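Local coordinates for protein KLLA0F20702p (Kluyveromyces lactis, PDB 5Y5A) that probably helps recruit telomerase to telomeres, as an Est1 subunit that associates with the telomere protein Cdc13, at residues Y91-V105 and S198-Y212. Sequence-based numbering, arbitrary orientation.
Sequences YPIFKYFQNWRNRNV and SQRYKIIMEHLSDRY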
ATOM      1  N   TYR A  91      13.034  -2.338 -19.954  1.00 69.04           N
ATOM      2  CA  TYR A  91      11.867  -1.490 -20.201  1.00 68.05           C
ATOM      3  C   TYR A  91      11.698  -1.105 -21.679  1.00 71.80           C
ATOM      4  O   TYR A  91      10.586  -1.189 -22.201  1.00 70.64           O
ATOM      5  CB  TYR A  91      11.898  -0.210 -19.358  1.00 61.84           C
ATOM      6  CG  TYR A  91      10.718   0.682 -19.664  1.00 69.80           C
ATOM      7  CD1 TYR A  91       9.467   0.419 -19.118  1.00 70.22           C
ATOM      8  CD2 TYR A  91      10.842   1.765 -20.527  1.00 74.76           C
ATOM      9  CE1 TYR A  91       8.378   1.219 -19.409  1.00 75.41           C
ATOM     10  CE2 TYR A  91       9.758   2.569 -20.824  1.00 77.42           C
ATOM     11  CZ  TYR A  91       8.531   2.295 -20.262  1.00 78.99           C
ATOM     12  OH  TYR A  91       7.454   3.096 -20.556  1.00 83.38           O
ATOM     13  N   PRO A  92      12.783  -0.670 -22.356  1.00 74.59           N
ATOM     14  CA  PRO A  92      12.575  -0.292 -23.760  1.00 75.15           C
ATOM     15  C   PRO A  92      12.131  -1.457 -24.642  1.00 74.01           C
ATOM     16  O   PRO A  92      11.396  -1.241 -25.606  1.00 72.09           O
ATOM     17  CB  PRO A  92      13.952   0.224 -24.193  1.00 80.11           C
ATOM     18  CG  PRO A  92      14.907  -0.362 -23.226  1.00 83.01           C
ATOM     19  CD  PRO A  92      14.170  -0.403 -21.932  1.00 76.52           C
ATOM     20  N   ILE A  93      12.567  -2.668 -24.317  1.00 73.38           N
ATOM     21  CA  ILE A  93      12.094  -3.853 -25.023  1.00 70.00           C
ATOM     22  C   ILE A  93      10.604  -4.070 -24.767  1.00 70.63           C
ATOM     23  O   ILE A  93       9.822  -4.210 -25.704  1.00 70.52           O
ATOM     24  CB  ILE A  93      12.862  -5.117 -24.603  1.00 68.74           C
ATOM     25  CG1 ILE A  93      14.336  -5.010 -24.996  1.00 71.60           C
ATOM     26  CG2 ILE A  93      12.246  -6.347 -25.247  1.00 68.96           C
ATOM     27  CD1 ILE A  93      15.180  -6.171 -24.503  1.00 69.67           C
ATOM     28  N   PHE A  94      10.222  -4.089 -23.492  1.00 66.96           N
ATOM     29  CA  PHE A  94       8.837  -4.339 -23.108  1.00 66.83           C
ATOM     30  C   PHE A  94       7.888  -3.281 -23.660  1.00 73.33           C
ATOM     31  O   PHE A  94       6.757  -3.585 -24.036  1.00 74.00           O
ATOM     32  CB  PHE A  94       8.720  -4.410 -21.592  1.00 60.88           C
ATOM     33  CG  PHE A  94       9.067  -5.753 -21.025  1.00 62.98           C
ATOM     34  CD1 PHE A  94       8.494  -6.905 -21.542  1.00 63.50           C
ATOM     35  CD2 PHE A  94       9.974  -5.869 -19.982  1.00 65.88           C
ATOM     36  CE1 PHE A  94       8.810  -8.153 -21.023  1.00 66.22           C
ATOM     37  CE2 PHE A  94      10.299  -7.116 -19.457  1.00 68.27           C
ATOM     38  CZ  PHE A  94       9.716  -8.257 -19.981  1.00 65.74           C
ATOM     39  N   LYS A  95       8.359  -2.040 -23.707  1.00 76.83           N
ATOM     40  CA  LYS A  95       7.581  -0.946 -24.269  1.00 82.10           C
ATOM     41  C   LYS A  95       7.269  -1.195 -25.743  1.00 83.57           C
ATOM     42  O   LYS A  95       6.150  -0.951 -26.194  1.00 85.03           O
ATOM     43  CB  LYS A  95       8.326   0.380 -24.096  1.00 88.08           C
ATOM     44  CG  LYS A  95       7.553   1.600 -24.571  1.00 94.77           C
ATOM     45  CD  LYS A  95       8.244   2.887 -24.149  1.00 98.44           C
ATOM     46  CE  LYS A  95       7.596   4.101 -24.793  1.00100.17           C
ATOM     47  NZ  LYS A  95       8.372   5.342 -24.517  1.00101.74           N
ATOM     48  N   TYR A  96       8.255  -1.695 -26.485  1.00 83.74           N
ATOM     49  CA  TYR A  96       8.092  -1.944 -27.917  1.00 81.47           C
ATOM     50  C   TYR A  96       7.041  -3.014 -28.178  1.00 78.69           C
ATOM     51  O   TYR A  96       6.273  -2.919 -29.133  1.00 84.52           O
ATOM     52  CB  TYR A  96       9.423  -2.352 -28.553  1.00 86.02           C
ATOM     53  CG  TYR A  96       9.321  -2.697 -30.025  1.00 95.80           C
ATOM     54  CD1 TYR A  96       9.313  -1.700 -30.994  1.00100.99           C
ATOM     55  CD2 TYR A  96       9.238  -4.021 -30.448  1.00 98.65           C
ATOM     56  CE1 TYR A  96       9.220  -2.010 -32.343  1.00106.27           C
ATOM     57  CE2 TYR A  96       9.146  -4.342 -31.795  1.00104.12           C
ATOM     58  CZ  TYR A  96       9.137  -3.332 -32.737  1.00107.50           C
ATOM     59  OH  TYR A  96       9.046  -3.642 -34.077  1.00111.46           O
ATOM     60  N   PHE A  97       7.018  -4.035 -27.331  1.00 77.25           N
ATOM     61  CA  PHE A  97       6.008  -5.081 -27.424  1.00 81.01           C
ATOM     62  C   PHE A  97       4.615  -4.551 -27.082  1.00 77.35           C
ATOM     63  O   PHE A  97       3.613  -5.033 -27.615  1.00 72.11           O
ATOM     64  CB  PHE A  97       6.369  -6.251 -26.508  1.00 86.49           C
ATOM     65  CG  PHE A  97       7.428  -7.147 -27.072  1.00 91.06           C
ATOM     66  CD1 PHE A  97       8.752  -6.753 -27.088  1.00 94.02           C
ATOM     67  CD2 PHE A  97       7.096  -8.385 -27.592  1.00 95.94           C
ATOM     68  CE1 PHE A  97       9.725  -7.577 -27.615  1.00 98.03           C
ATOM     69  CE2 PHE A  97       8.063  -9.213 -28.123  1.00100.32           C
ATOM     70  CZ  PHE A  97       9.381  -8.809 -28.132  1.00 99.91           C
ATOM     71  N   GLN A  98       4.567  -3.524 -26.254  1.00 70.82           N
ATOM     72  CA  GLN A  98       3.316  -2.908 -25.883  1.00 80.33           C
ATOM     73  C   GLN A  98       2.795  -2.158 -27.086  1.00 83.85           C
ATOM     74  O   GLN A  98       1.712  -2.421 -27.564  1.00 86.33           O
ATOM     75  CB  GLN A  98       3.529  -1.956 -24.714  1.00 81.47           C
ATOM     76  CG  GLN A  98       2.259  -1.354 -24.158  1.00 87.26           C
ATOM     77  CD  GLN A  98       1.353  -2.373 -23.519  1.00 91.34           C
ATOM     78  OE1 GLN A  98       1.691  -2.960 -22.512  1.00 92.20           O
ATOM     79  NE2 GLN A  98       0.187  -2.575 -24.102  1.00 92.65           N
ATOM     80  N   ASN A  99       3.585  -1.221 -27.573  1.00 83.40           N
ATOM     81  CA  ASN A  99       3.228  -0.434 -28.754  1.00 86.93           C
ATOM     82  C   ASN A  99       2.749  -1.310 -29.894  1.00 89.45           C
ATOM     83  O   ASN A  99       1.758  -1.011 -30.562  1.00 91.43           O
ATOM     84  CB  ASN A  99       4.420   0.397 -29.228  1.00 87.08           C
ATOM     85  CG  ASN A  99       4.818   1.458 -28.232  1.00 92.63           C
ATOM     86  OD1 ASN A  99       4.486   1.370 -27.049  1.00 95.34           O
ATOM     87  ND2 ASN A  99       5.533   2.475 -28.705  1.00 93.98           N
ATOM     88  N   TRP A 100       3.467  -2.403 -30.105  1.00 91.63           N
ATOM     89  CA  TRP A 100       3.139  -3.329 -31.166  1.00 95.61           C
ATOM     90  C   TRP A 100       1.833  -4.062 -30.864  1.00 92.14           C
ATOM     91  O   TRP A 100       0.999  -4.225 -31.749  1.00 94.54           O
ATOM     92  CB  TRP A 100       4.279  -4.322 -31.369  1.00108.07           C
ATOM     93  CG  TRP A 100       4.604  -4.545 -32.804  1.00125.23           C
ATOM     94  CD1 TRP A 100       5.639  -3.995 -33.514  1.00129.27           C
ATOM     95  CD2 TRP A 100       3.885  -5.368 -33.722  1.00133.78           C
ATOM     96  NE1 TRP A 100       5.608  -4.434 -34.809  1.00133.88           N
ATOM     97  CE2 TRP A 100       4.540  -5.279 -34.963  1.00135.74           C
ATOM     98  CE3 TRP A 100       2.751  -6.179 -33.613  1.00136.46           C
ATOM     99  CZ2 TRP A 100       4.098  -5.965 -36.081  1.00138.65           C
ATOM    100  CZ3 TRP A 100       2.318  -6.852 -34.718  1.00137.65           C
ATOM    101  CH2 TRP A 100       2.988  -6.743 -35.934  1.00139.02           C
ATOM    102  N   ARG A 101       1.655  -4.507 -29.621  1.00 90.44           N
ATOM    103  CA  ARG A 101       0.412  -5.169 -29.226  1.00 94.18           C
ATOM    104  C   ARG A 101      -0.783  -4.259 -29.461  1.00 97.79           C
ATOM    105  O   ARG A 101      -1.875  -4.713 -29.807  1.00 97.85           O
ATOM    106  CB  ARG A 101       0.446  -5.588 -27.756  1.00 88.21           C
ATOM    107  CG  ARG A 101      -0.849  -6.246 -27.289  1.00 86.35           C
ATOM    108  CD  ARG A 101      -0.956  -6.289 -25.771  1.00 84.25           C
ATOM    109  NE  ARG A 101      -2.156  -6.996 -25.329  1.00 84.13           N
ATOM    110  CZ  ARG A 101      -3.315  -6.404 -25.056  1.00 78.57           C
ATOM    111  NH1 ARG A 101      -3.435  -5.086 -25.179  1.00 71.01           N
ATOM    112  NH2 ARG A 101      -4.353  -7.133 -24.663  1.00 75.30           N
ATOM    113  N   ASN A 102      -0.565  -2.965 -29.271  1.00 97.34           N
ATOM    114  CA  ASN A 102      -1.616  -1.989 -29.484  1.00 97.98           C
ATOM    115  C   ASN A 102      -1.847  -1.702 -30.968  1.00106.79           C
ATOM    116  O   ASN A 102      -2.794  -1.006 -31.325  1.00109.98           O
ATOM    117  CB  ASN A 102      -1.292  -0.707 -28.726  1.00 90.83           C
ATOM    118  CG  ASN A 102      -1.139  -0.943 -27.237  1.00 86.71           C
ATOM    119  OD1 ASN A 102      -1.713  -1.883 -26.681  1.00 88.21           O
ATOM    120  ND2 ASN A 102      -0.360  -0.094 -26.585  1.00 84.59           N
ATOM    121  N   ARG A 103      -0.985  -2.240 -31.829  1.00112.69           N
ATOM    122  CA  ARG A 103      -1.250  -2.232 -33.267  1.00119.22           C
ATOM    123  C   ARG A 103      -2.300  -3.287 -33.585  1.00125.21           C
ATOM    124  O   ARG A 103      -3.076  -3.147 -34.528  1.00129.28           O
ATOM    125  CB  ARG A 103       0.013  -2.509 -34.085  1.00119.88           C
ATOM    126  CG  ARG A 103       0.712  -1.287 -34.653  1.00121.58           C
ATOM    127  CD  ARG A 103       1.287  -1.619 -36.026  1.00127.51           C
ATOM    128  NE  ARG A 103       2.069  -0.526 -36.597  1.00129.70           N
ATOM    129  CZ  ARG A 103       2.607  -0.557 -37.813  1.00133.24           C
ATOM    130  NH1 ARG A 103       3.305   0.476 -38.261  1.00134.01           N
ATOM    131  NH2 ARG A 103       2.446  -1.627 -38.582  1.00135.05           N
ATOM    132  N   ASN A 104      -2.303  -4.347 -32.784  1.00128.79           N
ATOM    133  CA  ASN A 104      -3.225  -5.463 -32.950  1.00137.86           C
ATOM    134  C   ASN A 104      -4.662  -5.094 -32.582  1.00136.62           C
ATOM    135  O   ASN A 104      -5.597  -5.396 -33.325  1.00140.35           O
ATOM    136  CB  ASN A 104      -2.751  -6.649 -32.103  1.00148.26           C
ATOM    137  CG  ASN A 104      -3.442  -7.951 -32.463  1.00160.08           C
ATOM    138  OD1 ASN A 104      -4.603  -7.970 -32.873  1.00164.98           O
ATOM    139  ND2 ASN A 104      -2.724  -9.056 -32.302  1.00163.87           N
ATOM    140  N   VAL A 105      -4.828  -4.442 -31.436  1.00131.33           N
ATOM    141  CA  VAL A 105      -6.153  -4.126 -30.902  1.00125.45           C
ATOM    142  C   VAL A 105      -6.810  -2.946 -31.638  1.00123.36           C
ATOM    143  O   VAL A 105      -8.021  -2.737 -31.541  1.00122.60           O
ATOM    144  CB  VAL A 105      -6.073  -3.820 -29.387  1.00117.22           C
ATOM    145  CG1 VAL A 105      -7.425  -3.370 -28.845  1.00115.19           C
ATOM    146  CG2 VAL A 105      -5.594  -5.048 -28.631  1.00113.20           C
ATOM    147  N   SER A 198       7.997  -7.659 -15.305  1.00 57.53           N
ATOM    148  CA  SER A 198       8.178  -8.486 -16.496  1.00 60.13           C
ATOM    149  C   SER A 198       7.018  -9.458 -16.644  1.00 62.12           C
ATOM    150  O   SER A 198       6.472  -9.620 -17.729  1.00 61.20           O
ATOM    151  CB  SER A 198       9.499  -9.250 -16.432  1.00 58.67           C
ATOM    152  OG  SER A 198      10.587  -8.361 -16.286  1.00 60.18           O
ATOM    153  N   GLN A 199       6.653 -10.096 -15.536  1.00 63.27           N
ATOM    154  CA  GLN A 199       5.524 -11.016 -15.496  1.00 67.66           C
ATOM    155  C   GLN A 199       4.220 -10.331 -15.881  1.00 72.93           C
ATOM    156  O   GLN A 199       3.388 -10.921 -16.572  1.00 74.57           O
ATOM    157  CB  GLN A 199       5.389 -11.634 -14.105  1.00 68.74           C
ATOM    158  CG  GLN A 199       6.443 -12.659 -13.788  1.00 71.62           C
ATOM    159  CD  GLN A 199       6.365 -13.845 -14.714  1.00 81.00           C
ATOM    160  OE1 GLN A 199       5.275 -14.287 -15.082  1.00 82.45           O
ATOM    161  NE2 GLN A 199       7.521 -14.363 -15.111  1.00 85.38           N
ATOM    162  N   ARG A 200       4.032  -9.095 -15.419  1.00 70.28           N
ATOM    163  CA  ARG A 200       2.829  -8.354 -15.768  1.00 65.88           C
ATOM    164  C   ARG A 200       2.791  -8.123 -17.272  1.00 61.56           C
ATOM    165  O   ARG A 200       1.775  -8.361 -17.923  1.00 62.51           O
ATOM    166  CB  ARG A 200       2.753  -7.016 -15.033  1.00 58.13           C
ATOM    167  CG  ARG A 200       1.455  -6.274 -15.321  1.00 58.92           C
ATOM    168  CD  ARG A 200       1.373  -4.933 -14.616  1.00 58.95           C
ATOM    169  NE  ARG A 200       2.511  -4.082 -14.939  1.00 67.25           N
ATOM    170  CZ  ARG A 200       2.660  -3.432 -16.090  1.00 73.36           C
ATOM    171  NH1 ARG A 200       3.738  -2.685 -16.287  1.00 76.83           N
ATOM    172  NH2 ARG A 200       1.742  -3.532 -17.044  1.00 70.26           N
ATOM    173  N   TYR A 201       3.912  -7.664 -17.814  1.00 59.14           N
ATOM    174  CA  TYR A 201       4.034  -7.416 -19.245  1.00 63.92           C
ATOM    175  C   TYR A 201       3.772  -8.671 -20.072  1.00 64.29           C
ATOM    176  O   TYR A 201       3.141  -8.608 -21.128  1.00 69.15           O
ATOM    177  CB  TYR A 201       5.420  -6.871 -19.574  1.00 63.28           C
ATOM    178  CG  TYR A 201       5.528  -5.369 -19.508  1.00 64.83           C
ATOM    179  CD1 TYR A 201       4.894  -4.570 -20.451  1.00 62.38           C
ATOM    180  CD2 TYR A 201       6.281  -4.749 -18.518  1.00 66.00           C
ATOM    181  CE1 TYR A 201       4.996  -3.188 -20.404  1.00 66.53           C
ATOM    182  CE2 TYR A 201       6.391  -3.367 -18.463  1.00 67.00           C
ATOM    183  CZ  TYR A 201       5.747  -2.591 -19.408  1.00 69.42           C
ATOM    184  OH  TYR A 201       5.856  -1.218 -19.356  1.00 71.18           O
ATOM    185  N   LYS A 202       4.250  -9.802 -19.612  1.00 60.46           N
ATOM    186  CA  LYS A 202       4.049 -11.014 -20.353  1.00 67.74           C
ATOM    187  C   LYS A 202       2.592 -11.367 -20.401  1.00 70.50           C
ATOM    188  O   LYS A 202       2.063 -11.652 -21.453  1.00 73.03           O
ATOM    189  CB  LYS A 202       4.834 -12.164 -19.744  1.00 70.59           C
ATOM    190  CG  LYS A 202       4.591 -13.492 -20.435  1.00 74.79           C
ATOM    191  CD  LYS A 202       5.354 -14.625 -19.784  1.00 78.45           C
ATOM    192  CE  LYS A 202       4.868 -15.971 -20.285  1.00 84.04           C
ATOM    193  NZ  LYS A 202       4.914 -17.002 -19.229  1.00 84.99           N
ATOM    194  N   ILE A 203       1.949 -11.350 -19.249  1.00 67.57           N
ATOM    195  CA  ILE A 203       0.530 -11.685 -19.152  1.00 66.41           C
ATOM    196  C   ILE A 203      -0.314 -10.848 -20.108  1.00 70.45           C
ATOM    197  O   ILE A 203      -1.203 -11.367 -20.786  1.00 74.17           O
ATOM    198  CB  ILE A 203       0.029 -11.498 -17.725  1.00 66.14           C
ATOM    199  CG1 ILE A 203       0.547 -12.639 -16.853  1.00 67.88           C
ATOM    200  CG2 ILE A 203      -1.490 -11.446 -17.682  1.00 64.27           C
ATOM    201  CD1 ILE A 203       0.462 -12.346 -15.389  1.00 62.24           C
ATOM    202  N   ILE A 204      -0.012  -9.556 -20.177  1.00 65.96           N
ATOM    203  CA  ILE A 204      -0.696  -8.660 -21.100  1.00 68.94           C
ATOM    204  C   ILE A 204      -0.507  -9.091 -22.563  1.00 75.64           C
ATOM    205  O   ILE A 204      -1.466  -9.119 -23.340  1.00 72.09           O
ATOM    206  CB  ILE A 204      -0.212  -7.214 -20.904  1.00 70.33           C
ATOM    207  CG1 ILE A 204      -0.736  -6.683 -19.569  1.00 75.13           C
ATOM    208  CG2 ILE A 204      -0.671  -6.324 -22.054  1.00 68.07           C
ATOM    209  CD1 ILE A 204       0.033  -5.514 -19.031  1.00 81.61           C
ATOM    210  N   MET A 205       0.698  -9.454 -22.940  1.00 79.23           N
ATOM    211  CA  MET A 205       0.915  -9.870 -24.300  1.00 83.21           C
ATOM    212  C   MET A 205       0.256 -11.215 -24.569  1.00 86.13           C
ATOM    213  O   MET A 205      -0.324 -11.421 -25.606  1.00 83.62           O
ATOM    214  CB  MET A 205       2.402  -9.929 -24.585  1.00 82.33           C
ATOM    215  CG  MET A 205       3.142  -8.684 -24.159  1.00 79.24           C
ATOM    216  SD  MET A 205       2.861  -7.338 -25.288  1.00 84.16           S
ATOM    217  CE  MET A 205       3.146  -5.935 -24.251  1.00 79.19           C
ATOM    218  N   GLU A 206       0.344 -12.117 -23.609  1.00 89.63           N
ATOM    219  CA  GLU A 206      -0.213 -13.453 -23.765  1.00 89.26           C
ATOM    220  C   GLU A 206      -1.738 -13.462 -23.776  1.00 96.33           C
ATOM    221  O   GLU A 206      -2.356 -14.504 -24.009  1.00101.74           O
ATOM    222  CB  GLU A 206       0.290 -14.368 -22.650  1.00 82.93           C
ATOM    223  CG  GLU A 206       1.724 -14.818 -22.814  1.00 82.14           C
ATOM    224  CD  GLU A 206       2.108 -15.871 -21.800  1.00 85.97           C
ATOM    225  OE1 GLU A 206       1.510 -15.881 -20.703  1.00 89.53           O
ATOM    226  OE2 GLU A 206       2.994 -16.694 -22.102  1.00 89.28           O
ATOM    227  N   HIS A 207      -2.344 -12.306 -23.525  1.00 94.75           N
ATOM    228  CA  HIS A 207      -3.799 -12.212 -23.490  1.00 92.43           C
ATOM    229  C   HIS A 207      -4.392 -11.806 -24.838  1.00 91.86           C
ATOM    230  O   HIS A 207      -3.837 -10.961 -25.546  1.00 89.47           O
ATOM    231  CB  HIS A 207      -4.241 -11.230 -22.406  1.00 81.96           C
ATOM    232  CG  HIS A 207      -5.029 -11.869 -21.307  1.00 83.05           C
ATOM    233  ND1 HIS A 207      -6.352 -11.573 -21.071  1.00 83.22           N
ATOM    234  CD2 HIS A 207      -4.678 -12.799 -20.387  1.00 85.12           C
ATOM    235  CE1 HIS A 207      -6.786 -12.290 -20.046  1.00 84.46           C
ATOM    236  NE2 HIS A 207      -5.789 -13.040 -19.614  1.00 85.05           N
ATOM    237  N   LEU A 208      -5.517 -12.383 -25.184  1.00 96.56           N
ATOM    238  CA  LEU A 208      -6.128 -12.043 -26.437  1.00103.82           C
ATOM    239  C   LEU A 208      -6.896 -10.752 -26.328  1.00106.19           C
ATOM    240  O   LEU A 208      -6.747  -9.874 -27.160  1.00108.28           O
ATOM    241  CB  LEU A 208      -7.062 -13.156 -26.863  1.00104.63           C
ATOM    242  CG  LEU A 208      -8.103 -13.443 -25.811  1.00 99.28           C
ATOM    243  CD1 LEU A 208      -9.409 -12.845 -26.290  1.00 98.46           C
ATOM    244  CD2 LEU A 208      -8.199 -14.939 -25.600  1.00102.19           C
ATOM    245  N   SER A 209      -7.712 -10.635 -25.294  1.00104.94           N
ATOM    246  CA  SER A 209      -8.521  -9.437 -25.111  1.00105.20           C
ATOM    247  C   SER A 209      -7.973  -8.564 -23.990  1.00101.29           C
ATOM    248  O   SER A 209      -6.996  -8.920 -23.330  1.00 95.90           O
ATOM    249  CB  SER A 209      -9.973  -9.812 -24.809  1.00110.03           C
ATOM    250  OG  SER A 209     -10.762  -8.655 -24.582  1.00111.18           O
ATOM    251  N   ASP A 210      -8.613  -7.419 -23.783  1.00 99.53           N
ATOM    252  CA  ASP A 210      -8.266  -6.550 -22.672  1.00 98.60           C
ATOM    253  C   ASP A 210      -9.171  -6.859 -21.486  1.00 91.54           C
ATOM    254  O   ASP A 210      -9.264  -6.080 -20.540  1.00 87.43           O
ATOM    255  CB  ASP A 210      -8.365  -5.079 -23.084  1.00100.61           C
ATOM    256  CG  ASP A 210      -7.252  -4.669 -24.038  1.00102.37           C
ATOM    257  OD1 ASP A 210      -6.084  -5.024 -23.775  1.00105.02           O
ATOM    258  OD2 ASP A 210      -7.543  -3.999 -25.052  1.00102.29           O
ATOM    259  N   ARG A 211      -9.835  -8.011 -21.559  1.00 91.07           N
ATOM    260  CA  ARG A 211     -10.598  -8.557 -20.440  1.00 91.15           C
ATOM    261  C   ARG A 211      -9.712  -9.457 -19.586  1.00 87.34           C
ATOM    262  O   ARG A 211      -9.173 -10.445 -20.084  1.00 91.13           O
ATOM    263  CB  ARG A 211     -11.801  -9.360 -20.932  1.00 99.16           C
ATOM    264  CG  ARG A 211     -12.798  -8.603 -21.782  1.00106.28           C
ATOM    265  CD  ARG A 211     -13.959  -9.518 -22.134  1.00114.44           C
ATOM    266  NE  ARG A 211     -14.965  -8.862 -22.962  1.00121.97           N
ATOM    267  CZ  ARG A 211     -16.090  -9.443 -23.367  1.00126.89           C
ATOM    268  NH1 ARG A 211     -16.351 -10.696 -23.018  1.00128.92           N
ATOM    269  NH2 ARG A 211     -16.955  -8.775 -24.120  1.00128.04           N
ATOM    270  N   TYR A 212      -9.572  -9.128 -18.306  1.00 79.74           N
ATOM    271  CA  TYR A 212      -8.747  -9.923 -17.399  1.00 77.65           C
ATOM    272  C   TYR A 212      -9.485 -10.282 -16.108  1.00 85.90           C
ATOM    273  O   TYR A 212      -9.942  -9.397 -15.380  1.00 83.79           O
ATOM    274  CB  TYR A 212      -7.459  -9.179 -17.029  1.00 64.54           C
ATOM    275  CG  TYR A 212      -6.606  -8.684 -18.181  1.00 59.46           C
ATOM    276  CD1 TYR A 212      -6.858  -7.458 -18.775  1.00 61.07           C
ATOM    277  CD2 TYR A 212      -5.519  -9.422 -18.638  1.00 64.62           C
ATOM    278  CE1 TYR A 212      -6.070  -6.987 -19.807  1.00 70.14           C
ATOM    279  CE2 TYR A 212      -4.727  -8.962 -19.675  1.00 65.88           C
ATOM    280  CZ  TYR A 212      -5.006  -7.741 -20.254  1.00 73.15           C
ATOM    281  OH  TYR A 212      -4.227  -7.262 -21.285  1.00 77.90           O
TER
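Arg-101 reaches past the end of helix 179-206 and holds Asp-210 end-on, its NH1 and NH2 both bonding to one carboxylate oxygen: NH2, 2.9 Å from Asp-210 OD1, approaches from above the carboxylate plane, whereas NH1 comes to the syn lone pair of the same oxygen. A long side chain suits this place; with CG opposite the backbone N (chi1 178°) and the chain extended as far as NE, the guanidinium arrives beside the loop. On the way NE gives a weak hydrogen bond to Ile-204 O (3.0 Å), and the branched Ile-204 lays CG2 over one guanidinium face. A leucine in place of Arg-101 would probably leave Asp-210 without its countercharge and the 207-212 loop less firmly tied to helix 78-105.

Next to Ile-204, Met-205 bends at chi2 (-76°) and slips its flexible thioether against the backbone about one turn before Arg-101, SD 3.4 Å from Phe-97 O and CE 3.4 Å from Gln-98 N. This seam joins two nearly parallel helices, 20° apart, in the N-terminal part of the mostly helical Est1 fold, consistent with the TPR-like packing expected of its family. Farther along, Phe-94 sets its CB over the centre of the Tyr-201 ring, 3.8 Å from the centroid, a CH-pi contact; the two ring planes are almost parallel but slid apart. Tyr-201 suits the place because its ring gives a broad apolar face to Phe-94; its OH comes 3.5 Å from Tyr-91 CE1.

Behind this layer, Phe-97 packs on Leu-119 and Leu-123 of helix 113-144, and Asn-120 ND2 bonds to Met-205 O. Ser-198, small enough to lie against Phe-94 CE2 and CZ, hydrogen-bonds through OG to Tyr-194 O.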